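Local coordinates for Pdx2 protein (Plasmodium falciparum, PDB 2ABW) that hydrolyses glutamine to glutamate and ammonia as the glutaminase subunit of PLP synthase, the ammonia being channelled to Pdx1 for vitamin B6 biosynthesis, at residues T67-L72 / G107-F112; I91-N96 / G113-T118; S134-S139 / L169-H174; D164-L169 / V185-C190. All coordinates share one frame; numbering follows the deposited sequence.

Interaction 1: T67-L72 / G107-F112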
loop_
_atom_site.group_PDB
_atom_site.type_symbol
_atom_site.label_atom_id
_atom_site.label_comp_id
_atom_site.label_asym_id
_atom_site.label_seq_id
_atom_site.Cartn_x
_atom_site.Cartn_y
_atom_site.Cartn_z
ATOM N N THR A 67 15.741 8.513 10.225
ATOM C CA THR A 67 16.429 8.673 8.947
ATOM C C THR A 67 15.558 8.085 7.833
ATOM O O THR A 67 15.317 8.725 6.810
ATOM C CB THR A 67 17.852 8.050 8.952
ATOM O OG1 THR A 67 18.709 8.887 9.772
ATOM C CG2 THR A 67 18.423 7.965 7.579
ATOM N N LEU A 68 15.099 6.868 8.029
ATOM C CA LEU A 68 14.285 6.208 6.910
ATOM C C LEU A 68 12.929 6.840 6.816
ATOM O O LEU A 68 12.407 7.014 5.705
ATOM C CB LEU A 68 14.170 4.693 7.119
ATOM C CG LEU A 68 13.549 3.873 6.065
ATOM C CD1 LEU A 68 14.213 4.049 4.690
ATOM C CD2 LEU A 68 13.497 2.342 6.477
ATOM N N TYR A 69 12.276 7.175 7.930
ATOM C CA TYR A 69 10.983 7.859 7.924
ATOM C C TYR A 69 11.102 9.120 7.039
ATOM O O TYR A 69 10.329 9.363 6.121
ATOM C CB TYR A 69 10.581 8.279 9.308
ATOM C CG TYR A 69 9.345 9.091 9.330
ATOM C CD1 TYR A 69 8.076 8.541 9.194
ATOM C CD2 TYR A 69 9.420 10.455 9.428
ATOM C CE1 TYR A 69 6.907 9.301 9.196
ATOM C CE2 TYR A 69 8.244 11.245 9.341
ATOM C CZ TYR A 69 7.014 10.689 9.288
ATOM O OH TYR A 69 5.858 11.465 9.212
ATOM N N ASN A 70 12.109 9.936 7.332
ATOM C CA ASN A 70 12.243 11.239 6.574
ATOM C C ASN A 70 12.511 10.935 5.097
ATOM O O ASN A 70 11.955 11.621 4.231
ATOM C CB ASN A 70 13.337 12.029 7.126
ATOM C CG ASN A 70 13.049 12.539 8.552
ATOM O OD1 ASN A 70 11.937 12.787 8.850
ATOM N ND2 ASN A 70 14.071 12.768 9.335
ATOM N N ALA A 71 13.277 9.886 4.789
ATOM C CA ALA A 71 13.530 9.547 3.386
ATOM C C ALA A 71 12.254 9.066 2.691
ATOM O O ALA A 71 12.009 9.360 1.509
ATOM C CB ALA A 71 14.687 8.515 3.263
ATOM N N LEU A 72 11.443 8.297 3.407
ATOM C CA LEU A 72 10.128 7.826 2.872
ATOM C C LEU A 72 9.192 9.008 2.590
ATOM O O LEU A 72 8.577 9.066 1.572
ATOM C CB LEU A 72 9.531 6.760 3.793
ATOM C CG LEU A 72 10.296 5.457 3.820
ATOM C CD1 LEU A 72 9.818 4.552 4.958
ATOM C CD2 LEU A 72 10.074 4.723 2.506
ATOM N N GLY A 107 4.008 10.789 17.471
ATOM C CA GLY A 107 3.007 11.868 17.496
ATOM C C GLY A 107 2.446 12.110 16.109
ATOM O O GLY A 107 1.940 11.182 15.469
ATOM N N ASN A 108 2.517 13.369 15.638
ATOM C CA ASN A 108 2.002 13.642 14.344
ATOM C C ASN A 108 3.006 13.234 13.285
ATOM O O ASN A 108 2.737 13.445 12.102
ATOM C CB ASN A 108 1.479 15.095 14.180
ATOM C CG ASN A 108 2.543 16.134 14.257
ATOM O OD1 ASN A 108 2.251 17.342 14.423
ATOM N ND2 ASN A 108 3.762 15.725 14.154
ATOM N N LYS A 109 4.088 12.555 13.694
ATOM C CA LYS A 109 4.978 11.959 12.710
ATOM C C LYS A 109 4.695 10.458 12.568
ATOM O O LYS A 109 5.521 9.773 12.037
ATOM C CB LYS A 109 6.457 12.239 13.039
ATOM C CG LYS A 109 6.961 13.733 12.841
ATOM C CD LYS A 109 8.524 13.948 12.881
ATOM C CE LYS A 109 9.382 13.213 11.756
ATOM N NZ LYS A 109 10.960 12.932 11.982
ATOM N N PHE A 110 3.554 9.979 13.013
ATOM C CA PHE A 110 3.208 8.575 12.834
ATOM C C PHE A 110 3.051 8.143 11.358
ATOM O O PHE A 110 3.700 7.199 10.922
ATOM C CB PHE A 110 1.917 8.211 13.540
ATOM C CG PHE A 110 1.568 6.748 13.472
ATOM C CD1 PHE A 110 2.234 5.839 14.298
ATOM C CD2 PHE A 110 0.493 6.281 12.706
ATOM C CE1 PHE A 110 1.880 4.483 14.274
ATOM C CE2 PHE A 110 0.132 4.923 12.695
ATOM C CZ PHE A 110 0.819 4.049 13.464
ATOM N N SER A 111 2.121 8.768 10.637
ATOM C CA SER A 111 1.913 8.472 9.249
ATOM C C SER A 111 2.989 9.113 8.340
ATOM O O SER A 111 3.535 10.198 8.635
ATOM C CB SER A 111 0.576 9.002 8.786
ATOM O OG SER A 111 0.278 8.668 7.444
ATOM N N PHE A 112 3.240 8.402 7.242
ATOM C CA PHE A 112 4.038 8.966 6.090
ATOM C C PHE A 112 3.194 9.915 5.307
ATOM O O PHE A 112 3.749 10.754 4.553
ATOM C CB PHE A 112 4.596 7.904 5.147
ATOM C CG PHE A 112 5.328 6.791 5.779
ATOM C CD1 PHE A 112 6.508 6.976 6.455
ATOM C CD2 PHE A 112 4.893 5.487 5.605
ATOM C CE1 PHE A 112 7.211 5.947 7.039
ATOM C CE2 PHE A 112 5.553 4.482 6.157
ATOM C CZ PHE A 112 6.734 4.671 6.917
#
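Tyr69 and Leu72, one helical turn apart, face the irregular loop 107-112, and the two backbones come nearest at Leu72 and Phe112, whose CA atoms are 7.0 Å apart. Tyr69 has the largest share of the contact. With CG anti to the backbone N (chi1 174°), its ring reaches out from the helix into the bend of the loop. At the far end Tyr69 OH donates a hydrogen bond to Ser111 O (2.7 Å), which lies at the ring edge, near the ring plane. The aliphatic end of Lys109 closes on the same ring, CE lying 3.3 Å from Tyr69 CE2. The ammonium group of Lys109 forms a salt bridge with Asp66 and a weak bond from NZ to Asn70 OD1 (3.3 Å). Phe112 meets Tyr69 rim to rim, with the planes 30° apart and Phe112 CE1 3.5 Å from Tyr69 CD1. The same CE1 touches Leu72 CD1 at 3.6 Å, so this one ring atom meets both helix residues. Arg58 of helix 54-60 makes a cation-pi contact with Tyr69 and bonds to Lys109 O. Beyond Leu72 and Phe112 lie Leu47 and Ile49 of strand 46-49, while helix 38-42 packs on Leu72 through Leu41.

Interaction 2: I91-N96 / G113-T118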
loop_
_atom_site.group_PDB
_atom_site.type_symbol
_atom_site.label_atom_id
_atom_site.label_comp_id
_atom_site.label_asym_id
_atom_site.label_seq_id
_atom_site.Cartn_x
_atom_site.Cartn_y
_atom_site.Cartn_z
ATOM N N ILE A 91 -2.470 2.069 6.316
ATOM C CA ILE A 91 -2.643 2.914 7.516
ATOM C C ILE A 91 -1.575 4.044 7.534
ATOM O O ILE A 91 -1.917 5.219 7.725
ATOM C CB ILE A 91 -2.585 2.103 8.787
ATOM C CG1 ILE A 91 -3.829 1.217 8.858
ATOM C CG2 ILE A 91 -2.496 3.040 10.000
ATOM C CD1 ILE A 91 -3.805 0.263 10.014
ATOM N N LEU A 92 -0.342 3.661 7.252
ATOM C CA LEU A 92 0.790 4.585 7.334
ATOM C C LEU A 92 0.846 5.571 6.170
ATOM O O LEU A 92 1.642 6.497 6.203
ATOM C CB LEU A 92 2.084 3.819 7.433
ATOM C CG LEU A 92 2.269 3.070 8.760
ATOM C CD1 LEU A 92 3.527 2.197 8.692
ATOM C CD2 LEU A 92 2.259 4.038 9.942
ATOM N N LEU A 93 0.035 5.451 5.159
ATOM C CA LEU A 93 -0.164 6.528 4.130
ATOM C C LEU A 93 -1.305 7.498 4.463
ATOM O O LEU A 93 -1.567 8.482 3.760
ATOM C CB LEU A 93 -0.414 5.940 2.762
ATOM C CG LEU A 93 0.688 5.079 2.170
ATOM C CD1 LEU A 93 0.353 4.465 0.814
ATOM C CD2 LEU A 93 2.013 6.001 1.988
ATOM N N SER A 94 -2.100 7.116 5.463
ATOM C CA SER A 94 -3.310 7.807 5.695
ATOM C C SER A 94 -3.119 9.129 6.464
ATOM O O SER A 94 -2.287 9.241 7.362
ATOM C CB SER A 94 -4.349 6.952 6.409
ATOM O OG SER A 94 -4.636 5.817 5.635
ATOM N N LYS A 95 -4.004 10.089 6.199
ATOM C CA LYS A 95 -3.957 11.396 6.929
ATOM C C LYS A 95 -4.335 11.325 8.365
ATOM O O LYS A 95 -3.613 11.822 9.276
ATOM C CB LYS A 95 -4.877 12.382 6.255
ATOM C CG LYS A 95 -4.859 13.790 6.861
ATOM C CD LYS A 95 -5.648 14.747 6.021
ATOM C CE LYS A 95 -5.350 16.216 6.436
ATOM N NZ LYS A 95 -4.028 16.294 7.139
ATOM N N ASN A 96 -5.501 10.720 8.641
ATOM C CA ASN A 96 -5.989 10.571 9.980
ATOM C C ASN A 96 -6.041 9.096 10.296
ATOM O O ASN A 96 -6.661 8.309 9.541
ATOM C CB ASN A 96 -7.372 11.188 10.141
ATOM C CG ASN A 96 -7.401 12.641 9.840
ATOM O OD1 ASN A 96 -6.564 13.444 10.380
ATOM N ND2 ASN A 96 -8.365 13.039 8.995
ATOM N N GLY A 113 1.870 9.791 5.379
ATOM C CA GLY A 113 0.964 10.579 4.519
ATOM C C GLY A 113 0.930 10.077 3.071
ATOM O O GLY A 113 1.678 9.148 2.726
ATOM N N GLY A 114 0.014 10.707 2.276
ATOM C CA GLY A 114 -0.047 10.392 0.824
ATOM C C GLY A 114 -1.481 10.091 0.375
ATOM O O GLY A 114 -1.838 10.323 -0.752
ATOM N N LEU A 115 -2.280 9.534 1.279
ATOM C CA LEU A 115 -3.719 9.320 1.030
ATOM C C LEU A 115 -4.543 10.189 1.988
ATOM O O LEU A 115 -4.429 10.004 3.225
ATOM C CB LEU A 115 -4.052 7.825 1.255
ATOM C CG LEU A 115 -3.362 6.860 0.284
ATOM C CD1 LEU A 115 -3.606 5.466 0.733
ATOM C CD2 LEU A 115 -3.799 7.141 -1.113
ATOM N N ASP A 116 -5.316 11.071 1.416
ATOM C CA ASP A 116 -6.177 12.005 2.227
ATOM C C ASP A 116 -7.448 11.272 2.611
ATOM O O ASP A 116 -8.523 11.511 2.082
ATOM C CB ASP A 116 -6.389 13.318 1.558
ATOM C CG ASP A 116 -5.077 14.139 1.482
ATOM O OD1 ASP A 116 -4.125 13.953 2.318
ATOM O OD2 ASP A 116 -4.968 14.887 0.498
ATOM N N ILE A 117 -7.261 10.350 3.572
ATOM C CA ILE A 117 -8.352 9.558 4.103
ATOM C C ILE A 117 -8.208 9.435 5.612
ATOM O O ILE A 117 -7.183 9.619 6.190
ATOM C CB ILE A 117 -8.337 8.131 3.508
ATOM C CG1 ILE A 117 -7.093 7.308 3.952
ATOM C CG2 ILE A 117 -8.487 8.216 1.987
ATOM C CD1 ILE A 117 -6.922 5.937 3.262
ATOM N N THR A 118 -9.326 9.102 6.254
ATOM C CA THR A 118 -9.317 8.677 7.638
ATOM C C THR A 118 -9.517 7.197 7.694
ATOM O O THR A 118 -10.447 6.631 7.067
ATOM C CB THR A 118 -10.516 9.294 8.395
ATOM O OG1 THR A 118 -10.406 10.718 8.366
ATOM C CG2 THR A 118 -10.630 8.855 9.789
#
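Leu93 O receives Leu115 N at 2.8 Å, a nearly straight bond (166°) that starts the parallel pairing of 94-98 with 115-120. Lys95 N lies between two carbonyls and makes weak bonds to both Leu115 O and Ile117 O. Asn96 N then bonds to Ile117 O with a nearly straight N-H...O (3.2 Å, 178°). The side chain repeats this: Asn96 ND2 reaches Thr118 OG1 at 3.2 Å, close to its amide plane. Packing fills in beside these bonds: Leu93 CB rests on Leu115 CD1 (3.8 Å), and Ile117 CG1, set between the backbone N and the carbonyl carbon (chi1 66°), turns with CD1 to lie against the Ser94 hydroxyl. That hydroxyl has its polar partner in Cys90 O. Farther out, Thr118 OG1 also bonds to Glu160, tying the pair to strand 157-161. Ser111 OG bridges Leu92 O, Ser94 O and Gly113 N. Between the bridges Ser94-Leu115 and Asn96-Thr118 the register slips by one residue, a beta bulge, with Asp116 centring an inverse gamma turn. Segment 91-96 leads from helix 88-92, which follows the nucleophile Cys87, into the edge of a small three-stranded sheet; Leu93 touches the GxCxG turn, consistent with the nucleophile elbow of class I glutamine amidotransferases.

Interaction 3: S134-S139 / L169-H174. With PG4 (tetraethylene glycol), chain C.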
loop_
_atom_site.group_PDB
_atom_site.type_symbol
_atom_site.label_atom_id
_atom_site.label_comp_id
_atom_site.label_asym_id
_atom_site.label_seq_id
_atom_site.Cartn_x
_atom_site.Cartn_y
_atom_site.Cartn_z
ATOM N N SER A 134 -15.851 -10.146 -3.144
ATOM C CA SER A 134 -15.833 -9.784 -4.529
ATOM C C SER A 134 -15.622 -8.275 -4.633
ATOM O O SER A 134 -16.310 -7.486 -3.943
ATOM C CB SER A 134 -17.190 -10.093 -5.172
ATOM O OG SER A 134 -17.046 -10.120 -6.581
ATOM N N LEU A 135 -14.766 -7.817 -5.554
ATOM C CA LEU A 135 -14.491 -6.370 -5.697
ATOM C C LEU A 135 -15.216 -5.755 -6.861
ATOM O O LEU A 135 -15.320 -6.394 -7.952
ATOM C CB LEU A 135 -12.980 -6.211 -5.932
ATOM C CG LEU A 135 -12.044 -6.625 -4.776
ATOM C CD1 LEU A 135 -10.533 -6.459 -5.275
ATOM C CD2 LEU A 135 -12.333 -5.793 -3.501
ATOM N N ASN A 136 -15.744 -4.563 -6.645
ATOM C CA ASN A 136 -16.252 -3.683 -7.696
ATOM C C ASN A 136 -15.113 -2.731 -7.993
ATOM O O ASN A 136 -14.804 -1.900 -7.146
ATOM C CB ASN A 136 -17.458 -2.937 -7.204
ATOM C CG ASN A 136 -17.854 -1.882 -8.104
ATOM O OD1 ASN A 136 -17.952 -2.121 -9.294
ATOM N ND2 ASN A 136 -18.248 -0.746 -7.569
ATOM N N ILE A 137 -14.443 -2.906 -9.135
ATOM C CA ILE A 137 -13.281 -2.136 -9.403
ATOM C C ILE A 137 -13.545 -1.051 -10.457
ATOM O O ILE A 137 -14.060 -1.348 -11.542
ATOM C CB ILE A 137 -12.114 -3.008 -9.847
ATOM C CG1 ILE A 137 -11.775 -4.111 -8.803
ATOM C CG2 ILE A 137 -10.900 -2.116 -10.123
ATOM C CD1 ILE A 137 -10.630 -5.097 -9.135
ATOM N N ILE A 138 -13.295 0.165 -10.101
ATOM C CA ILE A 138 -13.569 1.315 -10.917
ATOM C C ILE A 138 -12.327 1.707 -11.632
ATOM O O ILE A 138 -11.513 2.500 -11.169
ATOM C CB ILE A 138 -14.091 2.481 -10.114
ATOM C CG1 ILE A 138 -15.357 2.060 -9.342
ATOM C CG2 ILE A 138 -14.404 3.694 -11.052
ATOM C CD1 ILE A 138 -15.048 1.553 -7.967
ATOM N N SER A 139 -12.123 1.000 -12.769
ATOM C CA SER A 139 -10.846 1.129 -13.535
ATOM C C SER A 139 -11.067 0.637 -14.934
ATOM O O SER A 139 -11.948 -0.167 -15.165
ATOM C CB SER A 139 -9.743 0.284 -12.888
ATOM O OG SER A 139 -8.471 0.425 -13.532
ATOM N N LEU A 169 -10.900 3.243 -5.905
ATOM C CA LEU A 169 -10.537 2.302 -6.937
ATOM C C LEU A 169 -11.347 1.011 -6.849
ATOM O O LEU A 169 -11.623 0.329 -7.830
ATOM C CB LEU A 169 -8.993 2.041 -6.831
ATOM C CG LEU A 169 -8.465 1.054 -7.799
ATOM C CD1 LEU A 169 -8.725 1.429 -9.291
ATOM C CD2 LEU A 169 -6.980 0.805 -7.511
ATOM N N ALA A 170 -11.656 0.540 -5.623
ATOM C CA ALA A 170 -12.420 -0.683 -5.476
ATOM C C ALA A 170 -13.243 -0.645 -4.203
ATOM O O ALA A 170 -12.780 -0.112 -3.173
ATOM C CB ALA A 170 -11.494 -1.888 -5.406
ATOM N N THR A 171 -14.463 -1.182 -4.270
ATOM C CA THR A 171 -15.385 -1.284 -3.164
ATOM C C THR A 171 -15.938 -2.702 -3.151
ATOM O O THR A 171 -15.742 -3.491 -4.065
ATOM C CB THR A 171 -16.535 -0.320 -3.283
ATOM O OG1 THR A 171 -17.329 -0.651 -4.452
ATOM C CG2 THR A 171 -16.018 1.079 -3.371
ATOM N N PHE A 172 -16.542 -3.059 -2.007
ATOM C CA PHE A 172 -17.225 -4.339 -1.896
ATOM C C PHE A 172 -18.375 -4.261 -0.983
ATOM O O PHE A 172 -18.484 -3.328 -0.213
ATOM C CB PHE A 172 -16.289 -5.446 -1.410
ATOM C CG PHE A 172 -15.763 -5.264 0.024
ATOM C CD1 PHE A 172 -14.561 -4.596 0.236
ATOM C CD2 PHE A 172 -16.359 -5.869 1.068
ATOM C CE1 PHE A 172 -14.083 -4.459 1.501
ATOM C CE2 PHE A 172 -15.862 -5.760 2.323
ATOM C CZ PHE A 172 -14.738 -5.072 2.529
ATOM N N SER A 173 -19.260 -5.234 -1.076
ATOM C CA SER A 173 -20.364 -5.302 -0.152
ATOM C C SER A 173 -20.221 -6.553 0.642
ATOM O O SER A 173 -19.808 -7.575 0.107
ATOM C CB SER A 173 -21.682 -5.308 -0.942
ATOM O OG SER A 173 -21.853 -3.967 -1.413
ATOM N N HIS A 174 -20.585 -6.480 1.910
ATOM C CA HIS A 174 -20.440 -7.637 2.791
ATOM C C HIS A 174 -21.653 -7.619 3.652
ATOM O O HIS A 174 -22.078 -6.564 4.142
ATOM C CB HIS A 174 -19.144 -7.533 3.620
ATOM C CG HIS A 174 -18.819 -8.761 4.428
ATOM N ND1 HIS A 174 -18.554 -9.991 3.862
ATOM C CD2 HIS A 174 -18.643 -8.919 5.764
ATOM C CE1 HIS A 174 -18.282 -10.865 4.820
ATOM N NE2 HIS A 174 -18.331 -10.239 5.986
HETATM O O1 PG4 C . -19.464 2.682 -6.860
HETATM C C1 PG4 C . -19.859 3.246 -8.103
HETATM C C2 PG4 C . -19.488 2.426 -9.325
HETATM O O2 PG4 C . -19.947 1.040 -9.252
HETATM C C3 PG4 C . -21.178 0.772 -9.951
HETATM C C4 PG4 C . -21.474 -0.727 -9.869
HETATM O O3 PG4 C . -21.785 -1.115 -8.511
HETATM C C5 PG4 C . -21.833 -2.515 -8.370
HETATM C C6 PG4 C . -22.146 -2.864 -6.937
HETATM O O4 PG4 C . -20.950 -2.618 -6.186
HETATM C C7 PG4 C . -21.114 -2.957 -4.818
HETATM C C8 PG4 C . -19.869 -2.641 -4.022
HETATM O O5 PG4 C . -19.834 -1.227 -3.966
#
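Strands 130-137 and 167-174 are antiparallel neighbours in the large mixed sheet of the glutaminase, and this contact pairs the C-terminal end of the first with the first half of the second. Asn136 and Thr171 form the hydrogen-bonded pair: Asn136 N reaches Thr171 O at 2.8 Å, and Thr171 N returns to Asn136 O at 3.0 Å. One step on, Ile137 and Ala170 make the non-hydrogen-bonded pair, and Ile138 N, just past the strand, bonds to Leu169 O (2.8 Å). On one face the side chains of Asn136 and Thr171 lie side by side, pointing the same way. Asn136 CG is anti to the backbone N (chi1 169°), and its ND2 meets Thr171 OG1 at 3.3 Å in a bond close to the amide plane. A tetraethylene glycol, probably from the crystallisation liquor, curls over this pair: Asn136 ND2 donates to its O2 (3.0 Å), and Thr171 OG1 to its O5 (2.6 Å). Asn180 also bonds to the glycol. On the face of Ile137 and Ala170, Ile137 CG1 touches Ala170 CB at 4.1 Å, while Leu135 CD2 approaches the same methyl more loosely. Phe205 of helix 204-219 covers Leu135 and Ile137 there. Leu169 and Ala170 face Ala184 of the next strand in a classic beta bulge, and Leu169 CD1 meets Ser139 CB (3.9 Å). This part of the sheet is thus two-sided in chemistry: an apolar face packs against the helix, whereas the opposite face presents an amide and a hydroxyl. Those two groups bind each other and two glycol oxygens, the ether O2 and the terminal O5.

Interaction 4: D164-L169 / V185-C190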
loop_
_atom_site.group_PDB
_atom_site.type_symbol
_atom_site.label_atom_id
_atom_site.label_comp_id
_atom_site.label_asym_id
_atom_site.label_seq_id
_atom_site.Cartn_x
_atom_site.Cartn_y
_atom_site.Cartn_z
ATOM N N ASP A 164 -11.257 15.471 -3.061
ATOM C CA ASP A 164 -11.677 14.993 -4.367
ATOM C C ASP A 164 -10.549 14.404 -5.220
ATOM O O ASP A 164 -10.825 13.774 -6.277
ATOM C CB ASP A 164 -12.299 16.124 -5.204
ATOM C CG ASP A 164 -13.581 16.658 -4.597
ATOM O OD1 ASP A 164 -14.479 15.854 -4.226
ATOM O OD2 ASP A 164 -13.704 17.899 -4.505
ATOM N N GLU A 165 -9.319 14.586 -4.809
ATOM C CA GLU A 165 -8.191 13.963 -5.486
ATOM C C GLU A 165 -8.086 12.483 -5.223
ATOM O O GLU A 165 -7.360 11.768 -5.912
ATOM C CB GLU A 165 -6.884 14.548 -4.958
ATOM C CG GLU A 165 -6.472 15.912 -5.308
ATOM C CD GLU A 165 -5.021 16.270 -4.760
ATOM O OE1 GLU A 165 -4.146 15.474 -4.226
ATOM O OE2 GLU A 165 -4.729 17.487 -4.851
ATOM N N VAL A 166 -8.771 11.979 -4.189
ATOM C CA VAL A 166 -8.743 10.553 -3.925
ATOM C C VAL A 166 -9.722 9.844 -4.793
ATOM O O VAL A 166 -10.918 10.210 -4.878
ATOM C CB VAL A 166 -9.083 10.263 -2.454
ATOM C CG1 VAL A 166 -9.280 8.746 -2.266
ATOM C CG2 VAL A 166 -8.068 10.919 -1.513
ATOM N N LYS A 167 -9.224 8.894 -5.550
ATOM C CA LYS A 167 -10.076 8.043 -6.343
ATOM C C LYS A 167 -10.355 6.714 -5.628
ATOM O O LYS A 167 -9.460 6.058 -5.087
ATOM C CB LYS A 167 -9.399 7.799 -7.658
ATOM C CG LYS A 167 -9.005 9.135 -8.390
ATOM C CD LYS A 167 -10.037 10.295 -8.360
ATOM C CE LYS A 167 -9.384 11.662 -8.792
ATOM N NZ LYS A 167 -10.430 12.735 -9.046
ATOM N N VAL A 168 -11.606 6.370 -5.482
ATOM C CA VAL A 168 -12.002 5.109 -4.933
ATOM C C VAL A 168 -11.853 4.117 -6.066
ATOM O O VAL A 168 -12.572 4.195 -7.142
ATOM C CB VAL A 168 -13.451 5.113 -4.366
ATOM C CG1 VAL A 168 -13.893 3.670 -4.009
ATOM C CG2 VAL A 168 -13.489 6.042 -3.201
ATOM N N LEU A 169 -10.900 3.243 -5.905
ATOM C CA LEU A 169 -10.537 2.302 -6.937
ATOM C C LEU A 169 -11.347 1.011 -6.849
ATOM O O LEU A 169 -11.623 0.329 -7.830
ATOM C CB LEU A 169 -8.993 2.041 -6.831
ATOM C CG LEU A 169 -8.465 1.054 -7.799
ATOM C CD1 LEU A 169 -8.725 1.429 -9.291
ATOM C CD2 LEU A 169 -6.980 0.805 -7.511
ATOM N N VAL A 185 -7.921 2.646 -2.675
ATOM C CA VAL A 185 -7.951 4.058 -3.085
ATOM C C VAL A 185 -6.652 4.396 -3.782
ATOM O O VAL A 185 -5.618 3.740 -3.536
ATOM C CB VAL A 185 -8.122 5.011 -1.873
ATOM C CG1 VAL A 185 -9.568 4.870 -1.329
ATOM C CG2 VAL A 185 -7.118 4.818 -0.760
ATOM N N GLU A 186 -6.699 5.430 -4.593
ATOM C CA GLU A 186 -5.500 5.891 -5.279
ATOM C C GLU A 186 -5.509 7.406 -5.266
ATOM O O GLU A 186 -6.536 8.043 -5.564
ATOM C CB GLU A 186 -5.497 5.310 -6.710
ATOM C CG GLU A 186 -4.164 5.592 -7.468
ATOM C CD GLU A 186 -4.044 4.757 -8.742
ATOM O OE1 GLU A 186 -5.092 4.220 -9.207
ATOM O OE2 GLU A 186 -2.985 4.718 -9.347
ATOM N N GLN A 187 -4.378 8.018 -4.997
ATOM C CA GLN A 187 -4.304 9.494 -4.960
ATOM C C GLN A 187 -2.901 9.850 -5.462
ATOM O O GLN A 187 -1.942 9.488 -4.801
ATOM C CB GLN A 187 -4.474 10.072 -3.563
ATOM C CG GLN A 187 -4.515 11.613 -3.590
ATOM C CD GLN A 187 -4.743 12.194 -2.275
ATOM O OE1 GLN A 187 -4.943 11.471 -1.267
ATOM N NE2 GLN A 187 -4.663 13.550 -2.222
ATOM N N ASN A 188 -2.852 10.501 -6.627
ATOM C CA ASN A 188 -1.556 10.902 -7.192
ATOM C C ASN A 188 -0.693 9.623 -7.273
ATOM O O ASN A 188 -1.195 8.601 -7.781
ATOM C CB ASN A 188 -0.903 11.992 -6.381
ATOM C CG ASN A 188 -1.747 13.234 -6.206
ATOM O OD1 ASN A 188 -2.183 13.783 -7.180
ATOM N ND2 ASN A 188 -2.023 13.629 -4.933
ATOM N N ASN A 189 0.525 9.645 -6.722
ATOM C CA ASN A 189 1.433 8.524 -6.772
ATOM C C ASN A 189 1.230 7.388 -5.765
ATOM O O ASN A 189 2.018 6.428 -5.702
ATOM C CB ASN A 189 2.868 9.028 -6.637
ATOM C CG ASN A 189 3.088 9.860 -5.408
ATOM O OD1 ASN A 189 2.387 10.841 -5.194
ATOM N ND2 ASN A 189 4.126 9.513 -4.571
ATOM N N CYS A 190 0.170 7.485 -4.958
ATOM C CA CYS A 190 -0.118 6.572 -3.873
ATOM C C CYS A 190 -1.298 5.649 -4.093
ATOM O O CYS A 190 -2.348 6.079 -4.539
ATOM C CB CYS A 190 -0.408 7.354 -2.596
ATOM S SG CYS A 190 0.991 8.434 -2.085
HETATM O O HOH W 1 -5.229 11.589 -7.718
#
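Glu165 lies at the open end of the hairpin of strands 167-174 and 180-187, against Gln187 and Asn188. Its CB sits 3.7 Å from Gln187 NE2. The chain then runs extended beyond CG (chi2 -175°), carrying CD past the amides of Gln187 and Asn188, and OE1 takes both. Gln187 NE2 donates at 2.8 Å and Asn188 ND2 at 2.9 Å, from opposite faces of the carboxylate, each about 37° out of its plane. The amide planes stand steeply to the carboxylate, at 77° for Gln187. Gln187 OE1 turns the other way, touching Val166 CG2 at 3.2 Å and accepting from Asp116 N. A water links Glu165 O to Asn188 N, at the start of the type II' turn from Gln187 to Cys190. Farther along, Lys167 and Glu186 form the hydrogen-bonded antiparallel pair, Lys167 N to Glu186 O at 2.8 Å and Glu186 N to Lys167 O at 2.9 Å. Val166 CG1 packs on Val185 CB (3.9 Å), and the Glu186 carboxylate goes on to Lys212 and Tyr208 of helix 204-219. Two neutral amides gripping one carboxylate oxygen would stabilise its negative charge and limit rotation of the group, which holds the loop before the strand to the turn.

Overall arrangement
From the N terminus, helix 63-77 supplies the first segment of interaction 1, and the chain then passes the 91-96 half of interaction 2 before the loop 107-112 returns to the helix. Residues 113-118 follow at once, so these two contacts cross, and they touch through Ser111 and Leu92. Interactions 3 and 4 come later and cross in turn: 134-139 opens, 164-169 runs into 169-174, which closes interaction 3, and 185-190 closes interaction 4. They share Leu169 and put three adjacent strands of the large sheet in order. Gln187 joins interaction 4 to interaction 2, and so the large sheet to the small one. Interactions 1 and 3 lie on opposite sides of the chain's centre.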